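Side-chain contacts in nisin leader peptide-processing serine protease NisP (Lactococcus lactis subsp. lactis, PDB 4MZD), which removes the leader peptide from the nisin precursor, acting as a subtilisin-like serine protease of the peptidase S8 family: residues A[85-90]-A[399-404]; A[185-190]-A[229-234]; A[301-304]-A[308-311]. All blocks are in the same frame, centred on the assembly; numbering follows the deposited sequence.

Interaction 1 of 3, residues A[85-90]-A[399-404]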
ATOM      1  N   TYR A  85      -3.336 -17.381  11.778  1.00 10.28           N
ATOM      2  CA  TYR A  85      -3.876 -16.683  12.941  1.00 11.82           C
ATOM      3  C   TYR A  85      -3.584 -17.423  14.235  1.00 14.33           C
ATOM      4  O   TYR A  85      -3.311 -16.801  15.255  1.00 16.62           O
ATOM      5  CB  TYR A  85      -5.380 -16.476  12.807  1.00 11.01           C
ATOM      6  CG  TYR A  85      -5.774 -15.637  11.624  1.00 10.29           C
ATOM      7  CD1 TYR A  85      -5.135 -14.433  11.356  1.00 10.75           C
ATOM      8  CD2 TYR A  85      -6.782 -16.054  10.771  1.00 11.03           C
ATOM      9  CE1 TYR A  85      -5.495 -13.668  10.269  1.00 10.36           C
ATOM     10  CE2 TYR A  85      -7.155 -15.293   9.689  1.00 11.02           C
ATOM     11  CZ  TYR A  85      -6.513 -14.096   9.443  1.00  9.91           C
ATOM     12  OH  TYR A  85      -6.886 -13.345   8.356  1.00  9.94           O
ATOM     13  N   ALA A  86      -3.657 -18.748  14.191  1.00 14.96           N
ATOM     14  CA  ALA A  86      -3.454 -19.561  15.380  1.00 17.38           C
ATOM     15  C   ALA A  86      -1.986 -19.645  15.776  1.00 18.03           C
ATOM     16  O   ALA A  86      -1.664 -20.034  16.895  1.00 20.66           O
ATOM     17  CB  ALA A  86      -4.025 -20.955  15.172  1.00 18.66           C
ATOM     18  N   LEU A  87      -1.098 -19.282  14.859  1.00 16.26           N
ATOM     19  CA  LEU A  87       0.335 -19.416  15.103  1.00 15.51           C
ATOM     20  C   LEU A  87       0.928 -18.299  15.956  1.00 15.28           C
ATOM     21  O   LEU A  87       1.915 -18.519  16.654  1.00 16.41           O
ATOM     22  CB  LEU A  87       1.108 -19.521  13.787  1.00 16.03           C
ATOM     23  CG  LEU A  87       0.793 -20.738  12.918  1.00 17.53           C
ATOM     24  CD1 LEU A  87       1.665 -20.737  11.673  1.00 17.95           C
ATOM     25  CD2 LEU A  87       0.967 -22.030  13.702  1.00 19.00           C
ATOM     26  N   TYR A  88       0.344 -17.105  15.893  1.00 14.97           N
ATOM     27  CA  TYR A  88       0.917 -15.962  16.594  1.00 15.02           C
ATOM     28  C   TYR A  88      -0.080 -14.835  16.852  1.00 15.23           C
ATOM     29  O   TYR A  88      -0.843 -14.452  15.966  1.00 16.27           O
ATOM     30  CB  TYR A  88       2.125 -15.404  15.829  1.00 14.54           C
ATOM     31  CG  TYR A  88       2.862 -14.381  16.647  1.00 14.23           C
ATOM     32  CD1 TYR A  88       3.617 -14.777  17.741  1.00 13.81           C
ATOM     33  CD2 TYR A  88       2.775 -13.022  16.362  1.00 13.79           C
ATOM     34  CE1 TYR A  88       4.269 -13.863  18.527  1.00 13.74           C
ATOM     35  CE2 TYR A  88       3.432 -12.090  17.143  1.00 13.09           C
ATOM     36  CZ  TYR A  88       4.178 -12.522  18.227  1.00 13.51           C
ATOM     37  OH  TYR A  88       4.839 -11.623  19.029  1.00 14.91           O
ATOM     38  N   GLN A  89      -0.048 -14.304  18.071  1.00 14.38           N
ATOM     39  CA  GLN A  89      -0.851 -13.151  18.464  1.00 15.47           C
ATOM     40  C   GLN A  89       0.085 -12.022  18.878  1.00 13.63           C
ATOM     41  O   GLN A  89       0.873 -12.184  19.804  1.00 14.19           O
ATOM     42  CB  GLN A  89      -1.758 -13.523  19.641  1.00 17.64           C
ATOM     43  CG  GLN A  89      -2.264 -12.338  20.440  1.00 19.57           C
ATOM     44  CD  GLN A  89      -3.187 -11.459  19.640  1.00 20.58           C
ATOM     45  OE1 GLN A  89      -4.072 -11.949  18.937  1.00 23.44           O
ATOM     46  NE2 GLN A  89      -2.989 -10.148  19.736  1.00 17.03           N
ATOM     47  N   PRO A  90       0.006 -10.867  18.197  1.00 13.10           N
ATOM     48  CA  PRO A  90       0.954  -9.789  18.497  1.00 12.53           C
ATOM     49  C   PRO A  90       0.701  -9.083  19.823  1.00 11.83           C
ATOM     50  O   PRO A  90      -0.424  -9.025  20.328  1.00 12.38           O
ATOM     51  CB  PRO A  90       0.739  -8.808  17.340  1.00 13.30           C
ATOM     52  CG  PRO A  90      -0.692  -9.034  16.940  1.00 13.83           C
ATOM     53  CD  PRO A  90      -0.913 -10.511  17.101  1.00 13.64           C
ATOM     54  N   ASP A 399       4.643 -19.391   6.198  1.00 11.58           N
ATOM     55  CA  ASP A 399       6.071 -19.541   5.919  1.00 12.51           C
ATOM     56  C   ASP A 399       6.876 -18.459   6.629  1.00 12.22           C
ATOM     57  O   ASP A 399       7.953 -18.721   7.171  1.00 12.99           O
ATOM     58  CB  ASP A 399       6.362 -19.468   4.420  1.00 14.22           C
ATOM     59  CG  ASP A 399       5.917 -20.703   3.669  1.00 16.43           C
ATOM     60  OD1 ASP A 399       5.592 -21.728   4.306  1.00 17.62           O
ATOM     61  OD2 ASP A 399       5.916 -20.650   2.425  1.00 17.67           O
ATOM     62  N   LEU A 400       6.349 -17.241   6.622  1.00 11.92           N
ATOM     63  CA  LEU A 400       7.049 -16.121   7.218  1.00 12.77           C
ATOM     64  C   LEU A 400       7.174 -16.298   8.731  1.00 13.35           C
ATOM     65  O   LEU A 400       8.254 -16.123   9.295  1.00 14.62           O
ATOM     66  CB  LEU A 400       6.313 -14.832   6.882  1.00 13.50           C
ATOM     67  CG  LEU A 400       7.048 -13.541   7.208  1.00 14.15           C
ATOM     68  CD1 LEU A 400       8.386 -13.500   6.490  1.00 14.74           C
ATOM     69  CD2 LEU A 400       6.186 -12.361   6.808  1.00 14.64           C
ATOM     70  N   LEU A 401       6.070 -16.653   9.387  1.00 13.13           N
ATOM     71  CA  LEU A 401       6.072 -16.876  10.831  1.00 13.38           C
ATOM     72  C   LEU A 401       6.990 -18.032  11.216  1.00 13.64           C
ATOM     73  O   LEU A 401       7.712 -17.958  12.209  1.00 15.25           O
ATOM     74  CB  LEU A 401       4.654 -17.139  11.344  1.00 13.68           C
ATOM     75  CG  LEU A 401       3.715 -15.929  11.392  1.00 14.19           C
ATOM     76  CD1 LEU A 401       2.278 -16.380  11.633  1.00 14.73           C
ATOM     77  CD2 LEU A 401       4.158 -14.931  12.449  1.00 15.16           C
ATOM     78  N   ASN A 402       6.958 -19.105  10.435  1.00 13.26           N
ATOM     79  CA  ASN A 402       7.810 -20.255  10.717  1.00 14.34           C
ATOM     80  C   ASN A 402       9.300 -19.962  10.519  1.00 15.02           C
ATOM     81  O   ASN A 402      10.140 -20.535  11.207  1.00 16.81           O
ATOM     82  CB  ASN A 402       7.366 -21.471   9.900  1.00 15.59           C
ATOM     83  CG  ASN A 402       6.070 -22.070  10.416  1.00 17.29           C
ATOM     84  OD1 ASN A 402       5.737 -21.931  11.594  1.00 18.85           O
ATOM     85  ND2 ASN A 402       5.339 -22.748   9.542  1.00 18.10           N
ATOM     86  N   GLY A 403       9.617 -19.075   9.580  1.00 14.99           N
ATOM     87  CA  GLY A 403      10.976 -18.592   9.399  1.00 16.00           C
ATOM     88  C   GLY A 403      12.040 -19.666   9.245  1.00 17.26           C
ATOM     89  O   GLY A 403      13.089 -19.611   9.891  1.00 18.11           O
ATOM     90  N   LYS A 404      11.784 -20.635   8.371  1.00 17.70           N
ATOM     91  CA  LYS A 404      12.734 -21.720   8.137  1.00 19.62           C
ATOM     92  C   LYS A 404      14.119 -21.213   7.739  1.00 19.54           C
ATOM     93  O   LYS A 404      15.140 -21.753   8.172  1.00 20.35           O
ATOM     94  CB  LYS A 404      12.207 -22.674   7.064  1.00 22.43           C
ATOM     95  CG  LYS A 404      13.251 -23.639   6.527  1.00 25.59           C
ATOM     96  CD  LYS A 404      12.685 -24.519   5.422  1.00 28.09           C
ATOM     97  CE  LYS A 404      13.758 -25.405   4.820  1.00 29.83           C
ATOM     98  NZ  LYS A 404      14.451 -26.199   5.869  1.00 31.00           N
TER
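The forked end of Leu-401 holds this contact together, reaching two consecutive residues of the 85-90 segment with its two methyl groups. CD1 lies 4.0 Å from CB of Leu-87, and CD2 is the same 4.0 Å from CB of Tyr-88, so each methyl has its own partner. Leu-401 leaves its helix toward the 85-90 segment, with CG anti to the carbonyl carbon (chi1 -73°). The CA atoms of Leu-87 and Leu-401 remain 7.6 Å apart, a gap bridged by side chains rather than backbone.

Tyr-88 offers its CB more than its aromatic ring. With CG anti to the backbone N (chi1 -170°), the ring leads off toward Asp-368, to which its hydroxyl is hydrogen-bonded.

Polar atoms play a marginal part across the contact: Asn-402 brings OD1 to 4.2 Å from CD1 of Leu-87 at the exposed margin. Separately, the backbone ends the helix that carries Leu-401, with a hydrogen bond from Gly-403 N to Asp-399 O at 2.9 Å, after which Gly-403 leaves helical geometry with a positive phi of 53°.

The contact thus joins helix 83-87, early in the modelled chain, to helix 397-402 near the periphery of the subtilisin-like fold. Helix 356-370 meets both partners, touching Tyr-88 through Lys-369 and hydrogen-bonding Leu-401 O through Tyr-370, while Leu-400 packs on helix 375-384.

Interaction 2 of 3, residues A[185-190]-A[229-234]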
ATOM      1  N   TRP A 185       4.027  16.034   1.241  1.00 10.49           N
ATOM      2  CA  TRP A 185       3.191  15.592   2.351  1.00 10.04           C
ATOM      3  C   TRP A 185       3.543  14.158   2.744  1.00  9.13           C
ATOM      4  O   TRP A 185       3.629  13.832   3.930  1.00  9.47           O
ATOM      5  CB  TRP A 185       1.703  15.661   2.016  1.00 10.11           C
ATOM      6  CG  TRP A 185       1.194  16.853   1.271  1.00 10.12           C
ATOM      7  CD1 TRP A 185       1.848  18.023   0.977  1.00 10.92           C
ATOM      8  CD2 TRP A 185      -0.104  16.957   0.692  1.00  9.73           C
ATOM      9  NE1 TRP A 185       1.013  18.850   0.253  1.00 10.84           N
ATOM     10  CE2 TRP A 185      -0.187  18.211   0.061  1.00 10.08           C
ATOM     11  CE3 TRP A 185      -1.215  16.102   0.654  1.00  9.29           C
ATOM     12  CZ2 TRP A 185      -1.336  18.628  -0.611  1.00 10.68           C
ATOM     13  CZ3 TRP A 185      -2.353  16.516  -0.006  1.00  9.97           C
ATOM     14  CH2 TRP A 185      -2.403  17.764  -0.639  1.00 10.45           C
ATOM     15  N   VAL A 186       3.746  13.306   1.745  1.00  8.61           N
ATOM     16  CA  VAL A 186       4.089  11.915   2.001  1.00  8.98           C
ATOM     17  C   VAL A 186       5.427  11.800   2.729  1.00  9.05           C
ATOM     18  O   VAL A 186       5.556  11.022   3.680  1.00  9.06           O
ATOM     19  CB  VAL A 186       4.079  11.078   0.704  1.00  9.16           C
ATOM     20  CG1 VAL A 186       4.534   9.653   0.970  1.00  9.50           C
ATOM     21  CG2 VAL A 186       2.694  11.085   0.075  1.00  9.62           C
ATOM     22  N   ALA A 187       6.413  12.584   2.300  1.00  9.75           N
ATOM     23  CA  ALA A 187       7.716  12.572   2.959  1.00 10.93           C
ATOM     24  C   ALA A 187       7.603  12.987   4.424  1.00 10.90           C
ATOM     25  O   ALA A 187       8.197  12.358   5.298  1.00 11.12           O
ATOM     26  CB  ALA A 187       8.720  13.456   2.205  1.00 11.78           C
ATOM     27  N   ARG A 188       6.827  14.029   4.695  1.00 10.92           N
ATOM     28  CA  ARG A 188       6.585  14.442   6.077  1.00 11.44           C
ATOM     29  C   ARG A 188       5.910  13.326   6.872  1.00 10.13           C
ATOM     30  O   ARG A 188       6.218  13.105   8.042  1.00 10.43           O
ATOM     31  CB  ARG A 188       5.736  15.719   6.132  1.00 13.28           C
ATOM     32  CG  ARG A 188       6.524  16.995   5.884  1.00 16.17           C
ATOM     33  CD  ARG A 188       5.698  18.250   6.137  1.00 18.85           C
ATOM     34  NE  ARG A 188       4.607  18.403   5.180  1.00 20.19           N
ATOM     35  CZ  ARG A 188       3.321  18.500   5.513  1.00 20.95           C
ATOM     36  NH1 ARG A 188       2.957  18.468   6.788  1.00 21.95           N
ATOM     37  NH2 ARG A 188       2.397  18.632   4.571  1.00 20.15           N
ATOM     38  N   ALA A 189       4.976  12.629   6.234  1.00  8.98           N
ATOM     39  CA  ALA A 189       4.275  11.530   6.894  1.00  8.86           C
ATOM     40  C   ALA A 189       5.207  10.374   7.230  1.00  8.35           C
ATOM     41  O   ALA A 189       5.085   9.767   8.296  1.00  8.57           O
ATOM     42  CB  ALA A 189       3.114  11.046   6.036  1.00  9.20           C
ATOM     43  N   ILE A 190       6.135  10.062   6.325  1.00  8.44           N
ATOM     44  CA  ILE A 190       7.101   8.999   6.581  1.00  8.91           C
ATOM     45  C   ILE A 190       7.942   9.337   7.808  1.00  9.23           C
ATOM     46  O   ILE A 190       8.128   8.508   8.700  1.00  9.39           O
ATOM     47  CB  ILE A 190       8.011   8.767   5.356  1.00  9.40           C
ATOM     48  CG1 ILE A 190       7.209   8.149   4.202  1.00  9.83           C
ATOM     49  CG2 ILE A 190       9.200   7.889   5.734  1.00 10.73           C
ATOM     50  CD1 ILE A 190       7.929   8.211   2.853  1.00 11.79           C
ATOM     51  N   LYS A 229      13.943  10.033  -0.941  1.00 10.61           N
ATOM     52  CA  LYS A 229      15.120   9.302  -0.497  1.00 11.09           C
ATOM     53  C   LYS A 229      15.522   9.734   0.909  1.00 11.31           C
ATOM     54  O   LYS A 229      15.837   8.904   1.755  1.00 11.77           O
ATOM     55  CB  LYS A 229      16.288   9.487  -1.463  1.00 12.67           C
ATOM     56  CG  LYS A 229      17.433   8.527  -1.185  1.00 14.60           C
ATOM     57  CD  LYS A 229      18.734   9.017  -1.777  1.00 17.33           C
ATOM     58  CE  LYS A 229      18.677   9.060  -3.280  1.00 18.00           C
ATOM     59  NZ  LYS A 229      20.050   9.297  -3.799  1.00 18.04           N
ATOM     60  N   SER A 230      15.508  11.039   1.151  1.00 11.33           N
ATOM     61  CA  SER A 230      15.870  11.564   2.459  1.00 11.85           C
ATOM     62  C   SER A 230      14.918  11.061   3.548  1.00 11.47           C
ATOM     63  O   SER A 230      15.347  10.690   4.642  1.00 11.83           O
ATOM     64  CB  SER A 230      15.873  13.093   2.424  1.00 12.97           C
ATOM     65  OG  SER A 230      16.273  13.624   3.670  1.00 15.09           O
ATOM     66  N   ALA A 231      13.624  11.051   3.247  1.00 11.26           N
ATOM     67  CA  ALA A 231      12.640  10.596   4.220  1.00 11.32           C
ATOM     68  C   ALA A 231      12.793   9.105   4.517  1.00 11.04           C
ATOM     69  O   ALA A 231      12.701   8.672   5.674  1.00 11.69           O
ATOM     70  CB  ALA A 231      11.225  10.913   3.740  1.00 12.02           C
ATOM     71  N   ILE A 232      13.031   8.321   3.475  0.56 11.13           N
ATOM     72  CA  ILE A 232      13.219   6.885   3.625  0.56 11.66           C
ATOM     73  C   ILE A 232      14.507   6.553   4.376  0.56 11.89           C
ATOM     74  O   ILE A 232      14.531   5.644   5.208  0.56 12.87           O
ATOM     75  CB  ILE A 232      13.174   6.191   2.257  0.56 12.64           C
ATOM     76  CG1 ILE A 232      11.744   6.227   1.723  0.56 13.35           C
ATOM     77  CG2 ILE A 232      13.681   4.757   2.350  0.56 13.74           C
ATOM     78  CD1 ILE A 232      11.649   5.982   0.254  0.56 14.34           C
ATOM     79  N   ASN A 233      15.574   7.295   4.092  1.00 11.90           N
ATOM     80  CA  ASN A 233      16.818   7.125   4.828  1.00 13.39           C
ATOM     81  C   ASN A 233      16.626   7.440   6.300  1.00 13.02           C
ATOM     82  O   ASN A 233      17.181   6.771   7.161  1.00 13.31           O
ATOM     83  CB  ASN A 233      17.923   8.000   4.241  1.00 15.49           C
ATOM     84  CG  ASN A 233      18.495   7.429   2.962  1.00 18.39           C
ATOM     85  OD1 ASN A 233      18.376   6.233   2.695  1.00 20.63           O
ATOM     86  ND2 ASN A 233      19.131   8.278   2.166  1.00 19.04           N
ATOM     87  N   TYR A 234      15.827   8.460   6.581  1.00 12.67           N
ATOM     88  CA  TYR A 234      15.537   8.817   7.958  1.00 13.15           C
ATOM     89  C   TYR A 234      14.753   7.710   8.654  1.00 12.67           C
ATOM     90  O   TYR A 234      15.069   7.320   9.777  1.00 13.59           O
ATOM     91  CB  TYR A 234      14.767  10.128   8.017  1.00 13.41           C
ATOM     92  CG  TYR A 234      14.468  10.557   9.424  1.00 14.36           C
ATOM     93  CD1 TYR A 234      15.470  11.087  10.228  1.00 16.03           C
ATOM     94  CD2 TYR A 234      13.191  10.417   9.962  1.00 14.57           C
ATOM     95  CE1 TYR A 234      15.214  11.470  11.519  1.00 16.65           C
ATOM     96  CE2 TYR A 234      12.923  10.810  11.262  1.00 15.21           C
ATOM     97  CZ  TYR A 234      13.946  11.338  12.036  1.00 16.10           C
ATOM     98  OH  TYR A 234      13.725  11.735  13.334  1.00 17.34           O
TER
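In Ile-190 a chi1 of -69° places CG1 anti to the carbonyl carbon and CG2 anti to the backbone N, which lays CG2 against Ala-231 on the facing helix. The two helices are the crossovers of successive beta-alpha-beta units in the subtilisin-like fold: helix 183-195 links parallel strands 169-174 and 200-210, while helix 222-238 leads from strand 200-210 to strand 241-245. Accordingly they run almost parallel, with 10° between the directions of the two segments and 8.8 Å between their axes.

The alanine pair is consistent with this spacing. Ala-187 and Ala-231 are in register, their CA atoms 5.5 Å apart, and their CB methyls meet at 3.9 Å. The Ala-231 methyl points at the neighbouring helix and fits between Ala-187 and Ile-190, coming within 4.1 Å of Ile-190 CG2.

All of this is buried apolar packing. Ile-190 also touches Ile-99 of strand 95-100, next to Asp-100, a predicted charge-relay residue whose side chain is about 11 Å from that of Ile-190. Beyond the core, Tyr-234 hydrogen-bonds Asp-195 of the first helix.

Backbone oxygens enter the interface on both sides: Ala-187 O lies 3.7 Å from Ala-231 CB, and Ala-231 O lies 3.6 Å from Ile-190 CG2.

Interaction 3 of 3, residues A[301-304]-A[308-311]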
ATOM      1  N   SER A 301      -1.579  -4.932 -12.470  1.00  8.38           N
ATOM      2  CA  SER A 301      -0.404  -4.667 -11.642  1.00  8.61           C
ATOM      3  C   SER A 301       0.846  -4.358 -12.452  1.00  8.48           C
ATOM      4  O   SER A 301       1.142  -5.024 -13.449  1.00  9.20           O
ATOM      5  CB  SER A 301      -0.109  -5.845 -10.720  1.00  8.32           C
ATOM      6  OG  SER A 301       0.984  -5.542  -9.861  1.00  8.35           O
ATOM      7  N   ASN A 302       1.595  -3.358 -12.008  1.00  8.14           N
ATOM      8  CA  ASN A 302       2.950  -3.216 -12.492  1.00  8.68           C
ATOM      9  C   ASN A 302       3.754  -4.443 -12.074  1.00  9.34           C
ATOM     10  O   ASN A 302       3.380  -5.182 -11.152  1.00  9.68           O
ATOM     11  CB  ASN A 302       3.595  -1.958 -11.921  1.00  8.68           C
ATOM     12  CG  ASN A 302       3.064  -0.678 -12.542  1.00  8.35           C
ATOM     13  OD1 ASN A 302       2.155  -0.685 -13.376  1.00  8.74           O
ATOM     14  ND2 ASN A 302       3.647   0.440 -12.138  1.00  8.65           N
ATOM     15  N   ILE A 303       4.868  -4.648 -12.761  1.00 10.18           N
ATOM     16  CA  ILE A 303       5.712  -5.805 -12.535  1.00 12.64           C
ATOM     17  C   ILE A 303       7.109  -5.335 -12.166  1.00 13.04           C
ATOM     18  O   ILE A 303       7.696  -4.509 -12.868  1.00 13.74           O
ATOM     19  CB  ILE A 303       5.791  -6.702 -13.798  1.00 15.10           C
ATOM     20  CG1 ILE A 303       4.391  -7.077 -14.302  1.00 17.68           C
ATOM     21  CG2 ILE A 303       6.644  -7.939 -13.536  1.00 16.14           C
ATOM     22  CD1 ILE A 303       3.854  -6.148 -15.376  1.00 18.56           C
ATOM     23  N   GLY A 304       7.630  -5.850 -11.057  1.00 15.21           N
ATOM     24  CA  GLY A 304       8.991  -5.562 -10.639  1.00 17.57           C
ATOM     25  C   GLY A 304       9.706  -6.843 -10.255  1.00 18.41           C
ATOM     26  O   GLY A 304       9.163  -7.658  -9.510  1.00 18.63           O
ATOM     27  N   ILE A 308       7.626  -8.262  -4.017  1.00  9.67           N
ATOM     28  CA  ILE A 308       6.824  -9.363  -3.512  1.00  9.16           C
ATOM     29  C   ILE A 308       5.390  -9.097  -3.947  1.00  8.86           C
ATOM     30  O   ILE A 308       5.000  -7.938  -4.128  1.00  9.30           O
ATOM     31  CB  ILE A 308       6.933  -9.491  -1.981  1.00 10.32           C
ATOM     32  CG1 ILE A 308       6.198 -10.739  -1.485  1.00 11.95           C
ATOM     33  CG2 ILE A 308       6.418  -8.236  -1.288  1.00 10.82           C
ATOM     34  CD1 ILE A 308       6.431 -11.027  -0.016  1.00 13.31           C
ATOM     35  N   TYR A 309       4.612 -10.158  -4.131  1.00  9.00           N
ATOM     36  CA  TYR A 309       3.241 -10.023  -4.609  1.00  8.68           C
ATOM     37  C   TYR A 309       2.258 -10.593  -3.600  1.00  8.90           C
ATOM     38  O   TYR A 309       2.559 -11.562  -2.902  1.00  9.64           O
ATOM     39  CB  TYR A 309       3.079 -10.716  -5.968  1.00  9.81           C
ATOM     40  CG  TYR A 309       3.923 -10.071  -7.044  1.00  9.95           C
ATOM     41  CD1 TYR A 309       3.383  -9.123  -7.905  1.00 10.35           C
ATOM     42  CD2 TYR A 309       5.270 -10.386  -7.176  1.00 10.63           C
ATOM     43  CE1 TYR A 309       4.158  -8.518  -8.874  1.00 11.29           C
ATOM     44  CE2 TYR A 309       6.053  -9.782  -8.137  1.00 11.17           C
ATOM     45  CZ  TYR A 309       5.493  -8.845  -8.978  1.00 11.52           C
ATOM     46  OH  TYR A 309       6.258  -8.233  -9.945  1.00 13.50           O
ATOM     47  N   ALA A 310       1.086  -9.980  -3.511  1.00  7.92           N
ATOM     48  CA  ALA A 310       0.035 -10.492  -2.641  1.00  7.99           C
ATOM     49  C   ALA A 310      -1.317 -10.203  -3.290  1.00  7.36           C
ATOM     50  O   ALA A 310      -1.404  -9.422  -4.238  1.00  7.64           O
ATOM     51  CB  ALA A 310       0.137  -9.871  -1.254  1.00  8.43           C
ATOM     52  N   PRO A 311      -2.387 -10.846  -2.802  1.00  7.62           N
ATOM     53  CA  PRO A 311      -3.667 -10.703  -3.509  1.00  7.81           C
ATOM     54  C   PRO A 311      -4.202  -9.272  -3.590  1.00  7.67           C
ATOM     55  O   PRO A 311      -4.400  -8.612  -2.565  1.00  8.39           O
ATOM     56  CB  PRO A 311      -4.606 -11.616  -2.714  1.00  8.81           C
ATOM     57  CG  PRO A 311      -3.689 -12.686  -2.199  1.00  8.93           C
ATOM     58  CD  PRO A 311      -2.432 -11.938  -1.814  1.00  8.67           C
TER
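The ring of Tyr-309 meets loop 301-304 round its edge, where Asn-302 O, Ser-301 OG and Gly-304 O all lie near the ring plane. Asn-302 O is 4.1 Å from CE1 on one side of the hydroxyl, and Gly-304 O is 4.0 Å from CE2 on the other. Ile-303 comes in at a slant to the ring, its CG2 methyl 3.6 Å from the Tyr-309 hydroxyl oxygen.

One backbone N-H is bonded to the hydroxyl: Gly-304 N donates to Tyr-309 OH over 3.0 Å, with an N-H...O angle of 155°, a moderately straight bond. At the hydroxyl, Gly-304 N and the Ile-303 methyl lie on opposite sides of the ring plane, so the oxygen sits between a polar and an apolar neighbour. Tyr-309 starts out from its strand toward the loop; chi1 of -64° sets CG anti to the carbonyl carbon, and the ring extends loopward and brings OH to the Gly-304 amide.

Within the loop, Ser-301 OG donates to Asn-302 O at 2.7 Å, approaching a lone pair of that carbonyl oxygen within its plane. The same hydroxyl is bonded to Gly-290 N and to ND2 of Asn-352, the neighbour of the predicted nucleophile Ser-353, so three bonds grip a buried oxygen. The Asn-302 amide is bonded at both ends, OD1 by the backbone N of Leu-251 and Asp-249 and ND2 by Tyr-208 and Asp-277, consistent with a fixed orientation.

Tyr-309 thereby ties strand 308-311 to the loop that leads into it. That strand runs parallel to strand 286-291 in the main sheet, and its far end, at Pro-311, packs against helix 73-79 and hydrogen-bonds Lys-358 of helix 356-370.

Overall arrangement
From the N terminus, the chain enters interaction 1 at 85-90 and does not complete it until 399-404, a closure spanning 308 residues and most of the subtilase fold. Both other contacts fall within that span and follow one another in series. Interaction 2 closes first, joining two neighbouring crossover helices across 38 intervening residues; interaction 3 then closes a short loop, with three residues between its segments, ahead of strand 308-311. None of the three touches another, and even interactions 1 and 3 keep their nearest atoms about 7 Å apart. Together they join an early and a late helix, two crossover helices, and a strand of the main sheet with the loop before it.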